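PDB 3MOG: 3-hydroxyadipyl-CoA dehydrogenase from Escherichia coli, which catalyses the NAD(+)-dependent oxidation of 3-hydroxyadipyl-CoA to 3-oxoadipyl-CoA, a step in the breakdown of phenylacetate. Local coordinates for residues Ile20-Ala25 and Pro146-Lys151; Thr117-Ser122 and Leu141-Pro146; Leu152-Ser157 and Gly188-Arg193; Val215-Leu220 and Gly229-Thr234; Asp414-Met419 and Tyr427-Trp432. All coordinates share one frame; numbering follows the deposited sequence.

Interaction 1 (Ile20-Ala25 and Pro146-Lys151)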
# COMPACT_ATOMS: atom_id res chain seq x y z
N ILE C 20 15.68 28.50 -20.70
CA ILE C 20 16.90 27.72 -20.90
C ILE C 20 17.73 28.32 -22.05
O ILE C 20 18.96 28.47 -21.94
CB ILE C 20 16.60 26.21 -21.07
CG1 ILE C 20 16.14 25.61 -19.74
CG2 ILE C 20 17.85 25.45 -21.57
CD1 ILE C 20 15.23 24.33 -19.88
N ALA C 21 17.03 28.69 -23.12
CA ALA C 21 17.63 29.34 -24.30
C ALA C 21 18.35 30.63 -23.92
O ALA C 21 19.48 30.87 -24.37
CB ALA C 21 16.54 29.61 -25.39
N GLU C 22 17.71 31.43 -23.07
CA GLU C 22 18.29 32.68 -22.55
C GLU C 22 19.62 32.44 -21.81
O GLU C 22 20.58 33.18 -22.04
CB GLU C 22 17.29 33.38 -21.63
CG GLU C 22 17.79 34.71 -21.04
CD GLU C 22 16.82 35.31 -20.04
OE1 GLU C 22 17.28 36.03 -19.14
OE2 GLU C 22 15.59 35.06 -20.15
N VAL C 23 19.67 31.41 -20.98
CA VAL C 23 20.88 31.05 -20.23
C VAL C 23 22.00 30.64 -21.16
O VAL C 23 23.13 31.14 -21.04
CB VAL C 23 20.62 29.90 -19.22
CG1 VAL C 23 21.92 29.39 -18.60
CG2 VAL C 23 19.65 30.36 -18.14
N ALA C 24 21.69 29.74 -22.10
CA ALA C 24 22.68 29.26 -23.05
C ALA C 24 23.22 30.39 -23.94
O ALA C 24 24.43 30.53 -24.07
CB ALA C 24 22.14 28.07 -23.88
N ALA C 25 22.33 31.21 -24.51
CA ALA C 25 22.76 32.33 -25.37
C ALA C 25 23.50 33.43 -24.61
O ALA C 25 24.43 34.03 -25.14
CB ALA C 25 21.58 32.92 -26.12
N PRO C 146 12.31 30.29 -12.33
CA PRO C 146 12.73 30.58 -13.71
C PRO C 146 14.19 30.24 -13.96
O PRO C 146 15.06 30.62 -13.16
CB PRO C 146 12.45 32.09 -13.87
CG PRO C 146 11.85 32.54 -12.56
CD PRO C 146 12.23 31.52 -11.53
N ALA C 147 14.43 29.52 -15.05
CA ALA C 147 15.79 29.10 -15.41
C ALA C 147 16.89 30.16 -15.36
O ALA C 147 18.00 29.83 -14.91
CB ALA C 147 15.81 28.36 -16.73
N PRO C 148 16.62 31.42 -15.82
CA PRO C 148 17.71 32.41 -15.71
C PRO C 148 18.06 32.82 -14.28
O PRO C 148 19.18 33.27 -14.04
CB PRO C 148 17.18 33.62 -16.49
CG PRO C 148 16.13 33.09 -17.38
CD PRO C 148 15.50 31.96 -16.62
N VAL C 149 17.12 32.66 -13.35
CA VAL C 149 17.36 33.03 -11.95
C VAL C 149 17.89 31.86 -11.09
O VAL C 149 18.92 32.00 -10.44
CB VAL C 149 16.12 33.72 -11.31
CG1 VAL C 149 16.44 34.18 -9.90
CG2 VAL C 149 15.69 34.92 -12.15
N MET C 150 17.19 30.72 -11.12
CA MET C 150 17.49 29.54 -10.27
C MET C 150 18.86 28.90 -10.56
O MET C 150 19.17 28.58 -11.71
CB MET C 150 16.37 28.50 -10.40
CG MET C 150 14.98 29.00 -9.92
SD MET C 150 14.91 29.57 -8.19
CE MET C 150 14.92 28.01 -7.33
N LYS C 151 19.69 28.81 -9.55
CA LYS C 151 21.02 28.27 -9.69
C LYS C 151 21.17 26.79 -9.90
O LYS C 151 22.17 26.35 -10.41
CB LYS C 151 21.92 28.76 -8.58
CG LYS C 151 22.44 30.12 -8.84
CD LYS C 151 23.49 30.51 -7.86
CE LYS C 151 24.63 29.52 -7.77
NZ LYS C 151 25.73 29.80 -8.71
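Val23 presses a single methyl, CG2, into the turn formed by Ala147 and Pro148, where it lies 3.7 Å from Pro148 CA and equally close to Ala147 O. CG1 stands anti to the backbone N (chi1 172°), which leaves CG2 on the flank of the helix that meets the turn. One turn earlier, Ile20 touches with its base, not its tip: the methyl Ala147 CB sits 4.0 Å from Ile20 N and 4.1 Å from Ile20 CG1. Glu22 supplies the third contact. Its extended chain crosses the Pro148 ring at about a right angle, bringing Glu22 OE2 to 3.4 Å from Pro148 CG and Glu22 OE1 to 3.6 Å from Pro148 CB.

The second shell explains why these groups hold their places. Glu22 OE2 forms a salt bridge with Arg51 of helix 38-57, and Trp176 packs against Val23. On the loop side, Pro146 follows a cis peptide bond, and its O accepts from both Val149 N and Met150 N, closing a compact turn. Lys178 NZ then ties that turn down by bonding to Ala147 O and Met150 O.

The contact thus joins helix 15-26, the helix of a glycine-rich strand-turn-helix consistent with dinucleotide binding in a Rossmann fold, to the loop between strands 138-143 and 152-157. No hydrogen bond crosses between the two segments. Helix and loop are matched by shape, while the polar atoms at their border, Glu22 OE2 and Ala147 O, find their partners in Arg51 and Lys178.

Interaction 2 (Thr117-Ser122 and Leu141-Pro146)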
# COMPACT_ATOMS: atom_id res chain seq x y z
N THR C 117 19.41 15.80 -24.19
CA THR C 117 18.93 15.90 -22.84
C THR C 117 17.50 16.36 -22.77
O THR C 117 16.96 16.93 -23.72
CB THR C 117 19.82 16.82 -21.99
OG1 THR C 117 19.71 18.16 -22.47
CG2 THR C 117 21.27 16.38 -22.06
N THR C 118 16.88 16.09 -21.62
CA THR C 118 15.53 16.56 -21.37
C THR C 118 15.44 17.29 -20.04
O THR C 118 16.15 16.95 -19.08
CB THR C 118 14.50 15.40 -21.45
OG1 THR C 118 13.21 15.88 -21.05
CG2 THR C 118 14.90 14.28 -20.56
N ASN C 119 14.58 18.31 -20.00
CA ASN C 119 14.33 19.10 -18.80
C ASN C 119 13.27 18.43 -17.92
O ASN C 119 12.91 18.98 -16.89
CB ASN C 119 13.87 20.53 -19.19
CG ASN C 119 13.55 21.41 -17.97
OD1 ASN C 119 14.31 21.46 -17.00
ND2 ASN C 119 12.41 22.08 -18.01
N THR C 120 12.79 17.26 -18.31
CA THR C 120 11.65 16.66 -17.60
C THR C 120 11.89 16.43 -16.11
O THR C 120 13.01 16.14 -15.69
CB THR C 120 11.15 15.34 -18.23
OG1 THR C 120 9.88 15.01 -17.65
CG2 THR C 120 12.11 14.19 -18.00
N SER C 121 10.82 16.59 -15.32
CA SER C 121 10.84 16.34 -13.89
C SER C 121 10.19 15.00 -13.56
O SER C 121 10.33 14.50 -12.45
CB SER C 121 10.04 17.42 -13.16
OG SER C 121 10.47 18.71 -13.51
N SER C 122 9.47 14.44 -14.52
CA SER C 122 8.49 13.39 -14.20
C SER C 122 8.68 12.09 -14.96
O SER C 122 8.17 11.05 -14.56
CB SER C 122 7.07 13.92 -14.39
OG SER C 122 6.96 14.76 -15.53
N LEU C 141 18.75 17.03 -17.90
CA LEU C 141 19.33 18.29 -17.50
C LEU C 141 18.18 19.13 -16.97
O LEU C 141 17.48 19.81 -17.72
CB LEU C 141 20.05 18.95 -18.70
CG LEU C 141 21.22 19.91 -18.43
CD1 LEU C 141 22.34 19.20 -17.71
CD2 LEU C 141 21.74 20.53 -19.72
N HIS C 142 17.97 19.03 -15.66
CA HIS C 142 16.75 19.53 -15.05
C HIS C 142 16.91 20.89 -14.38
O HIS C 142 17.48 20.97 -13.30
CB HIS C 142 16.23 18.49 -14.05
CG HIS C 142 14.97 18.89 -13.35
ND1 HIS C 142 14.79 18.74 -11.99
CD2 HIS C 142 13.83 19.45 -13.82
CE1 HIS C 142 13.59 19.19 -11.65
NE2 HIS C 142 12.99 19.63 -12.74
N PHE C 143 16.40 21.94 -15.03
CA PHE C 143 16.48 23.31 -14.54
C PHE C 143 15.24 23.63 -13.71
O PHE C 143 14.26 22.90 -13.74
CB PHE C 143 16.52 24.30 -15.72
CG PHE C 143 17.77 24.22 -16.56
CD1 PHE C 143 17.93 23.23 -17.52
CD2 PHE C 143 18.77 25.17 -16.41
CE1 PHE C 143 19.06 23.17 -18.31
CE2 PHE C 143 19.92 25.12 -17.19
CZ PHE C 143 20.07 24.12 -18.14
N PHE C 144 15.27 24.75 -13.01
CA PHE C 144 14.14 25.15 -12.17
C PHE C 144 13.61 26.52 -12.59
O PHE C 144 14.39 27.37 -13.00
CB PHE C 144 14.55 25.12 -10.68
CG PHE C 144 14.78 23.71 -10.14
CD1 PHE C 144 15.94 23.00 -10.44
CD2 PHE C 144 13.81 23.10 -9.34
CE1 PHE C 144 16.14 21.70 -9.97
CE2 PHE C 144 14.01 21.80 -8.87
CZ PHE C 144 15.18 21.11 -9.18
N ASN C 145 12.29 26.71 -12.54
CA ASN C 145 11.60 27.97 -12.86
C ASN C 145 11.87 29.11 -11.85
O ASN C 145 11.68 28.92 -10.65
CB ASN C 145 10.09 27.71 -12.89
CG ASN C 145 9.33 28.65 -13.82
OD1 ASN C 145 8.14 28.44 -14.05
ND2 ASN C 145 9.99 29.65 -14.37
N PRO C 146 12.31 30.29 -12.33
CA PRO C 146 12.73 30.58 -13.71
C PRO C 146 14.19 30.24 -13.96
O PRO C 146 15.06 30.62 -13.16
CB PRO C 146 12.45 32.09 -13.87
CG PRO C 146 11.85 32.54 -12.56
CD PRO C 146 12.23 31.52 -11.53
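His142 and Ser121 meet ring against turn: Ser121 CA lies over one face of the imidazole, and Ser121 OG comes to 2.8 Å from His142 NE2, a weak, strongly bent hydrogen bond (116°). Asn119 O sits at the ring edge instead, near the ring plane and 3.2 Å from His142 CD2. The ring's other nitrogen, ND1, is bonded to Glu154 on the neighbouring strand, so the imidazole is held chiefly there; with the weak Ser121 bond this probably limits its rotation.

Asn119, just past the end of strand 115-118, reaches over to the second strand with its amide. Its CG is anti to the backbone N (chi1 179°), which carries OD1 across to Phe143 N at 2.9 Å; the donor lies nearly along the C=O axis (169°). Before this point the backbones pair in the ordinary parallel fashion, Leu141 N reaching Thr118 O at 2.9 Å. Thr117 CB packs 3.9 Å from Leu141 CB, while its hydroxyl bonds to Val88 O.

Strands 115-118 and 138-143 belong to one beta-alpha-beta unit of the Rossmann domain. Where the first strand ends, the Asn119 amide takes over from the backbone as acceptor for the second. The serine, histidine and glutamate brought together here are consistent with the His-Glu pair and adjoining serine of the 3-hydroxyacyl-CoA dehydrogenase active site, the imidazole oriented by Glu154 and more weakly by Ser121.

Interaction 3 (Leu152-Ser157 and Gly188-Arg193)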
# COMPACT_ATOMS: atom_id res chain seq x y z
N LEU C 152 20.20 26.01 -9.47
CA LEU C 152 20.36 24.57 -9.44
C LEU C 152 20.02 23.90 -10.78
O LEU C 152 19.05 24.27 -11.42
CB LEU C 152 19.52 23.94 -8.31
CG LEU C 152 19.90 22.49 -7.98
CD1 LEU C 152 21.13 22.41 -7.02
CD2 LEU C 152 18.71 21.75 -7.42
N VAL C 153 20.84 22.94 -11.20
CA VAL C 153 20.37 21.94 -12.17
C VAL C 153 20.69 20.52 -11.71
O VAL C 153 21.76 20.27 -11.16
CB VAL C 153 20.75 22.25 -13.68
CG1 VAL C 153 21.88 23.18 -13.79
CG2 VAL C 153 20.98 20.97 -14.51
N GLU C 154 19.74 19.61 -11.89
CA GLU C 154 19.95 18.20 -11.59
C GLU C 154 20.37 17.50 -12.88
O GLU C 154 19.65 17.54 -13.88
CB GLU C 154 18.66 17.60 -11.03
CG GLU C 154 18.26 18.16 -9.67
CD GLU C 154 16.96 17.56 -9.13
OE1 GLU C 154 15.90 17.74 -9.78
OE2 GLU C 154 16.99 16.93 -8.05
N VAL C 155 21.56 16.91 -12.86
CA VAL C 155 22.10 16.20 -14.00
C VAL C 155 21.77 14.72 -13.81
O VAL C 155 22.32 14.06 -12.94
CB VAL C 155 23.63 16.38 -14.14
CG1 VAL C 155 24.16 15.53 -15.30
CG2 VAL C 155 24.00 17.85 -14.34
N VAL C 156 20.86 14.20 -14.61
CA VAL C 156 20.24 12.93 -14.27
C VAL C 156 20.71 11.79 -15.16
O VAL C 156 20.54 11.84 -16.38
CB VAL C 156 18.71 13.02 -14.35
CG1 VAL C 156 18.08 11.83 -13.66
CG2 VAL C 156 18.24 14.30 -13.73
N SER C 157 21.32 10.78 -14.54
CA SER C 157 21.73 9.59 -15.29
C SER C 157 20.59 8.58 -15.41
O SER C 157 19.97 8.18 -14.41
CB SER C 157 22.94 8.91 -14.65
OG SER C 157 24.08 9.76 -14.64
N GLY C 188 11.20 11.54 -8.62
CA GLY C 188 11.29 12.81 -7.91
C GLY C 188 12.71 13.36 -7.84
O GLY C 188 12.94 14.40 -7.22
N PHE C 189 13.65 12.66 -8.47
CA PHE C 189 15.10 12.95 -8.42
C PHE C 189 15.60 13.19 -6.97
O PHE C 189 15.48 12.30 -6.13
CB PHE C 189 15.48 14.08 -9.40
CG PHE C 189 15.00 13.85 -10.83
CD1 PHE C 189 14.91 12.55 -11.37
CD2 PHE C 189 14.69 14.93 -11.65
CE1 PHE C 189 14.48 12.35 -12.67
CE2 PHE C 189 14.27 14.74 -12.96
CZ PHE C 189 14.16 13.45 -13.48
N ILE C 190 16.17 14.36 -6.69
CA ILE C 190 16.46 14.75 -5.30
C ILE C 190 15.38 15.69 -4.78
O ILE C 190 14.66 15.36 -3.83
CB ILE C 190 17.82 15.47 -5.13
CG1 ILE C 190 18.98 14.65 -5.68
CG2 ILE C 190 18.10 15.78 -3.66
CD1 ILE C 190 20.23 15.52 -5.84
N VAL C 191 15.26 16.85 -5.42
CA VAL C 191 14.41 17.94 -4.92
C VAL C 191 12.93 17.57 -4.76
O VAL C 191 12.37 17.74 -3.69
CB VAL C 191 14.56 19.24 -5.77
CG1 VAL C 191 13.67 20.33 -5.20
CG2 VAL C 191 16.00 19.70 -5.82
N ASN C 192 12.30 17.06 -5.80
CA ASN C 192 10.87 16.70 -5.73
C ASN C 192 10.60 15.55 -4.76
O ASN C 192 9.50 15.42 -4.25
CB ASN C 192 10.31 16.34 -7.11
CG ASN C 192 9.86 17.54 -7.91
OD1 ASN C 192 9.66 18.63 -7.38
ND2 ASN C 192 9.68 17.34 -9.21
N ARG C 193 11.60 14.71 -4.54
CA ARG C 193 11.48 13.59 -3.61
C ARG C 193 11.65 14.03 -2.15
O ARG C 193 10.82 13.72 -1.31
CB ARG C 193 12.49 12.50 -3.96
CG ARG C 193 12.45 11.28 -3.06
CD ARG C 193 13.82 10.68 -2.94
NE ARG C 193 13.85 9.43 -2.19
CZ ARG C 193 14.29 8.27 -2.69
NH1 ARG C 193 14.68 8.21 -3.95
NH2 ARG C 193 14.30 7.18 -1.95
O HOH W 1 13.63 16.90 -8.65
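Glu154 OE2 receives two successive backbone N-H groups, those of Ile190 and Val191, where the chain leads from the Rossmann-type sheet into helix 191-194 and the helical C-terminal domain. The bonds measure 3.0 Å from Ile190 N and 3.1 Å from Val191 N. Both arrive on the syn side of the oxygen but from opposite faces of the carboxylate plane, 27° and 29° out of it, so that OE2 is gripped from above and below.

Tight apolar packing flanks this polar centre. Toward the end of strand 152-157, Val156 and Phe189 cross at about a right angle, and Val156 CG1 lies 3.8 Å from Phe189 CE1. At the strand's start, Leu152 and Val191 reach toward each other tip to tip, Leu152 CD2 to Val191 CG2 at 3.8 Å; Ala418 of helix 412-422 packs on both.

The side around Glu154 OE1 is looser. Besides its bond to His142, this oxygen accepts from a water at 2.7 Å, and the same water accepts from Asn192 N at 3.1 Å, bridging strand and helix where direct contact gives way. OE2 thus holds the chain entering the next domain and OE1 serves histidine and water. The His142-Glu154 pairing itself is consistent with the catalytic His-Glu pair of related dehydrogenases. Over one face of the Phe189 ring Val156 CG2 makes a CH-pi contact, 4.0 Å from the centroid and 8° off the normal.

Interaction 4 (Val215-Leu220 and Gly229-Thr234)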
# COMPACT_ATOMS: atom_id res chain seq x y z
N VAL C 215 -0.97 29.59 11.08
CA VAL C 215 -0.13 29.27 12.24
C VAL C 215 0.94 28.22 11.84
O VAL C 215 2.11 28.37 12.20
CB VAL C 215 -1.01 28.85 13.45
CG1 VAL C 215 -0.16 28.37 14.61
CG2 VAL C 215 -1.88 30.03 13.91
N ILE C 216 0.52 27.20 11.08
CA ILE C 216 1.45 26.21 10.54
C ILE C 216 2.51 26.89 9.68
O ILE C 216 3.71 26.63 9.86
CB ILE C 216 0.71 25.16 9.68
CG1 ILE C 216 -0.42 24.51 10.48
CG2 ILE C 216 1.71 24.14 9.13
CD1 ILE C 216 -1.32 23.52 9.69
N ASP C 217 2.09 27.77 8.77
CA ASP C 217 3.03 28.53 7.93
C ASP C 217 3.99 29.44 8.72
O ASP C 217 5.14 29.63 8.33
CB ASP C 217 2.29 29.36 6.88
CG ASP C 217 1.73 28.52 5.74
OD1 ASP C 217 2.06 27.32 5.62
OD2 ASP C 217 0.94 29.06 4.95
N ALA C 218 3.50 29.99 9.83
CA ALA C 218 4.31 30.92 10.63
C ALA C 218 5.37 30.19 11.42
O ALA C 218 6.49 30.67 11.56
CB ALA C 218 3.42 31.74 11.55
N ALA C 219 5.02 29.02 11.96
CA ALA C 219 5.97 28.18 12.67
C ALA C 219 7.10 27.76 11.74
O ALA C 219 8.26 27.85 12.09
CB ALA C 219 5.27 26.95 13.25
N LEU C 220 6.74 27.32 10.53
CA LEU C 220 7.73 26.79 9.61
C LEU C 220 8.63 27.88 9.00
O LEU C 220 9.83 27.68 8.86
CB LEU C 220 7.06 25.91 8.53
CG LEU C 220 6.83 24.41 8.83
CD1 LEU C 220 8.14 23.65 9.02
CD2 LEU C 220 5.91 24.13 10.02
N GLY C 229 6.06 29.31 4.24
CA GLY C 229 5.31 28.22 4.85
C GLY C 229 4.77 27.27 3.81
O GLY C 229 4.47 27.68 2.69
N PRO C 230 4.66 25.98 4.16
CA PRO C 230 4.31 24.97 3.15
C PRO C 230 2.93 25.19 2.50
O PRO C 230 2.79 24.96 1.32
CB PRO C 230 4.31 23.67 3.96
CG PRO C 230 4.01 24.07 5.35
CD PRO C 230 4.75 25.39 5.51
N LEU C 231 1.95 25.69 3.25
CA LEU C 231 0.58 25.77 2.71
C LEU C 231 0.44 26.97 1.77
O LEU C 231 -0.05 26.83 0.65
CB LEU C 231 -0.45 25.77 3.84
CG LEU C 231 -0.41 24.51 4.72
CD1 LEU C 231 -1.07 24.75 6.06
CD2 LEU C 231 -1.07 23.32 4.04
N GLU C 232 0.93 28.13 2.19
CA GLU C 232 1.05 29.28 1.30
C GLU C 232 1.85 28.96 0.02
O GLU C 232 1.44 29.36 -1.07
CB GLU C 232 1.67 30.46 2.03
CG GLU C 232 1.67 31.74 1.21
CD GLU C 232 2.18 32.94 1.97
OE1 GLU C 232 2.29 32.87 3.21
OE2 GLU C 232 2.45 33.97 1.30
N LEU C 233 2.98 28.25 0.15
CA LEU C 233 3.77 27.82 -1.00
C LEU C 233 2.98 26.89 -1.94
O LEU C 233 3.11 27.01 -3.15
CB LEU C 233 5.08 27.14 -0.57
CG LEU C 233 6.14 26.79 -1.63
CD1 LEU C 233 6.75 28.05 -2.23
CD2 LEU C 233 7.23 25.91 -1.05
N THR C 234 2.15 26.01 -1.39
CA THR C 234 1.27 25.22 -2.28
C THR C 234 0.24 26.10 -3.03
O THR C 234 -0.07 25.82 -4.19
CB THR C 234 0.54 24.06 -1.57
OG1 THR C 234 -0.37 24.56 -0.58
CG2 THR C 234 1.52 23.11 -0.93
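The carboxylate of Asp217 presents one edge to the start of helix 230-237 and one face to Gly229, whose CA lies 3.7 Å from Asp217 CG. At the edge each oxygen takes its own N-H: Leu231 N reaches Asp217 OD1 at 2.9 Å, and Glu232 N reaches Asp217 OD2, also at 2.9 Å. Both donors come from the syn side and tilt toward the face that Gly229 covers, by 17° and 28°. With CG anti to the carbonyl carbon, the carboxylate leans off helix 213-223 into this position. The second flat group, the carboxylate of Glu232, is turned obliquely to the first, its OE1 4.4 Å from Asp217 OD2. Such like charges would probably disfavour each other, but Glu232 forms a salt bridge with Arg289, and Asp217 OD2 also bonds to Tyr283 OH.

Gly229, at the N-cap position, is very close to the first helix: a CB on it would fall 2.3 Å from Asp217 CB. Pro230 has no N-H to offer, and its ring packs crosswise on Leu220, CD to Leu220 CB at 3.8 Å. Ile216 CD1 meets Leu231 CD1 at the same 3.8 Å. Replacing Asp217 by an alanine removes both oxygens, and is likely to leave the N-H groups of Leu231 and Glu232 and the Tyr283 hydroxyl without their mate.

The N-to-C directions of the two short helical segments lie 110° apart, a sharp turn between consecutive helices in which an acidic side chain of one helix receives the first N-H groups of the next, within the all-helical C-terminal domain of the 3-hydroxyacyl-CoA dehydrogenase family.

Interaction 5 (Asp414-Met419 and Tyr427-Trp432)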
# COMPACT_ATOMS: atom_id res chain seq x y z
N ASP C 414 25.52 16.57 -2.59
CA ASP C 414 24.59 16.97 -3.64
C ASP C 414 23.15 17.05 -3.16
O ASP C 414 22.37 17.85 -3.68
CB ASP C 414 24.71 16.06 -4.85
CG ASP C 414 25.91 16.40 -5.71
OD1 ASP C 414 26.61 17.42 -5.42
OD2 ASP C 414 26.16 15.65 -6.67
N ILE C 415 22.81 16.23 -2.17
CA ILE C 415 21.50 16.30 -1.53
C ILE C 415 21.36 17.61 -0.76
O ILE C 415 20.35 18.30 -0.88
CB ILE C 415 21.23 15.04 -0.65
CG1 ILE C 415 21.18 13.78 -1.54
CG2 ILE C 415 19.93 15.18 0.14
CD1 ILE C 415 21.07 12.45 -0.79
N ASP C 416 22.39 17.98 0.01
CA ASP C 416 22.37 19.26 0.73
C ASP C 416 22.25 20.44 -0.24
O ASP C 416 21.38 21.30 -0.07
CB ASP C 416 23.61 19.43 1.62
CG ASP C 416 23.54 18.61 2.91
OD1 ASP C 416 22.44 18.19 3.31
OD2 ASP C 416 24.62 18.40 3.53
N THR C 417 23.10 20.46 -1.26
CA THR C 417 23.12 21.54 -2.24
C THR C 417 21.78 21.69 -2.93
O THR C 417 21.24 22.80 -3.00
CB THR C 417 24.22 21.32 -3.27
OG1 THR C 417 25.48 21.31 -2.59
CG2 THR C 417 24.21 22.41 -4.31
N ALA C 418 21.21 20.57 -3.39
CA ALA C 418 19.91 20.58 -4.04
C ALA C 418 18.80 21.23 -3.22
O ALA C 418 17.99 21.99 -3.75
CB ALA C 418 19.51 19.16 -4.45
N MET C 419 18.77 20.93 -1.93
CA MET C 419 17.75 21.48 -1.07
C MET C 419 18.01 22.97 -0.75
O MET C 419 17.06 23.76 -0.62
CB MET C 419 17.58 20.62 0.19
CG MET C 419 17.27 19.13 -0.10
SD MET C 419 16.20 18.77 -1.51
CE MET C 419 14.65 19.34 -0.88
N TYR C 427 19.14 25.05 5.73
CA TYR C 427 20.29 24.16 5.75
C TYR C 427 19.95 23.02 4.82
O TYR C 427 18.77 22.69 4.66
CB TYR C 427 20.53 23.60 7.16
CG TYR C 427 20.72 24.67 8.21
CD1 TYR C 427 19.64 25.12 8.99
CD2 TYR C 427 21.97 25.26 8.42
CE1 TYR C 427 19.79 26.12 9.93
CE2 TYR C 427 22.14 26.28 9.37
CZ TYR C 427 21.05 26.69 10.12
OH TYR C 427 21.19 27.66 11.06
N GLY C 428 20.97 22.42 4.20
CA GLY C 428 20.79 21.12 3.57
C GLY C 428 20.44 20.13 4.68
O GLY C 428 20.98 20.23 5.78
N PRO C 429 19.54 19.17 4.40
CA PRO C 429 18.96 18.31 5.46
C PRO C 429 19.97 17.44 6.22
O PRO C 429 19.78 17.16 7.41
CB PRO C 429 17.96 17.41 4.70
CG PRO C 429 18.03 17.82 3.27
CD PRO C 429 19.21 18.70 3.04
N LEU C 430 21.03 17.01 5.54
CA LEU C 430 22.04 16.17 6.18
C LEU C 430 22.90 17.00 7.13
O LEU C 430 23.14 16.57 8.26
CB LEU C 430 22.87 15.43 5.13
CG LEU C 430 21.90 14.59 4.26
CD1 LEU C 430 22.50 14.11 2.98
CD2 LEU C 430 21.35 13.42 5.03
N ALA C 431 23.30 18.19 6.67
CA ALA C 431 24.01 19.15 7.52
C ALA C 431 23.13 19.56 8.67
O ALA C 431 23.61 19.78 9.78
CB ALA C 431 24.42 20.39 6.73
N TRP C 432 21.83 19.66 8.40
CA TRP C 432 20.86 20.02 9.41
C TRP C 432 20.75 18.95 10.49
O TRP C 432 20.69 19.27 11.67
CB TRP C 432 19.50 20.25 8.77
CG TRP C 432 18.69 21.29 9.46
CD1 TRP C 432 18.91 21.81 10.71
CD2 TRP C 432 17.50 21.90 8.97
NE1 TRP C 432 17.94 22.72 11.02
CE2 TRP C 432 17.06 22.80 9.97
CE3 TRP C 432 16.78 21.80 7.79
CZ2 TRP C 432 15.92 23.60 9.81
CZ3 TRP C 432 15.64 22.59 7.63
CH2 TRP C 432 15.22 23.47 8.64
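Leu430 N donates to Asp416 through a short bond: it meets the syn lone pair of Asp416 OD1 at 2.9 Å, with an N-H...O angle of 142°. The next N-H is shared more loosely, Ala431 N lying 3.5 Å from Asp416 OD1 and 3.4 Å from Asp416 OD2, both weak bonds. The carboxylate therefore faces the N-terminal turn of helix 429-436, whose partial positive charge would be expected to stabilise the carboxylate's negative one. A leucine in its place has similar bulk but no acceptor, and would probably leave the N-H groups of Leu430 and Ala431 facing an apolar branch without their mate.

Close backbone approach is the second kind of contact. Gly428 occupies the N-cap position with its CA 3.7 Å from Asp416 CA, and a CB there would fall 2.3 Å from Asp416 CB. This tight turn between helices 412-422 and 429-436, with glycine at the N-cap and proline after it, lies in the second of the chain's two C-terminal domains of the 3-hydroxyacyl-CoA dehydrogenase type.

Apolar packing flanks the polar link. Ile415 CB lies 4.0 Å from Leu430 CD1, the two side chains crossing at a slant. Met419 crosses the Pro429 ring at about a right angle, CG to Pro429 CG at 3.7 Å; the chain sets out with CG anti to the carbonyl carbon (chi1 -56°) and then bends, taking its end away from the proline. Ala401 of helix 390-406 touches both Ile415 and Pro429.

How the interactions relate
From the N terminus, interaction 1 closes the longest loop, bringing helix 15-26 against the chain after strand 138-143. Interaction 2 nests inside it, shares Pro146 with it, and touches it through Ile20 against Phe143 and Asn119; both lie in the Rossmann domain. Interaction 3 follows in series and carries strand 152-157, the neighbour of 138-143 in the sheet, to the start of the first C-terminal domain; Glu154 joins it to interaction 2. Interactions 4 and 5 close short loops, each between consecutive helices in one of two related C-terminal domains. Interaction 4 touches none of the others, whereas Ala418 of interaction 5 packs against interaction 3, linking the second domain to the first half of the chain.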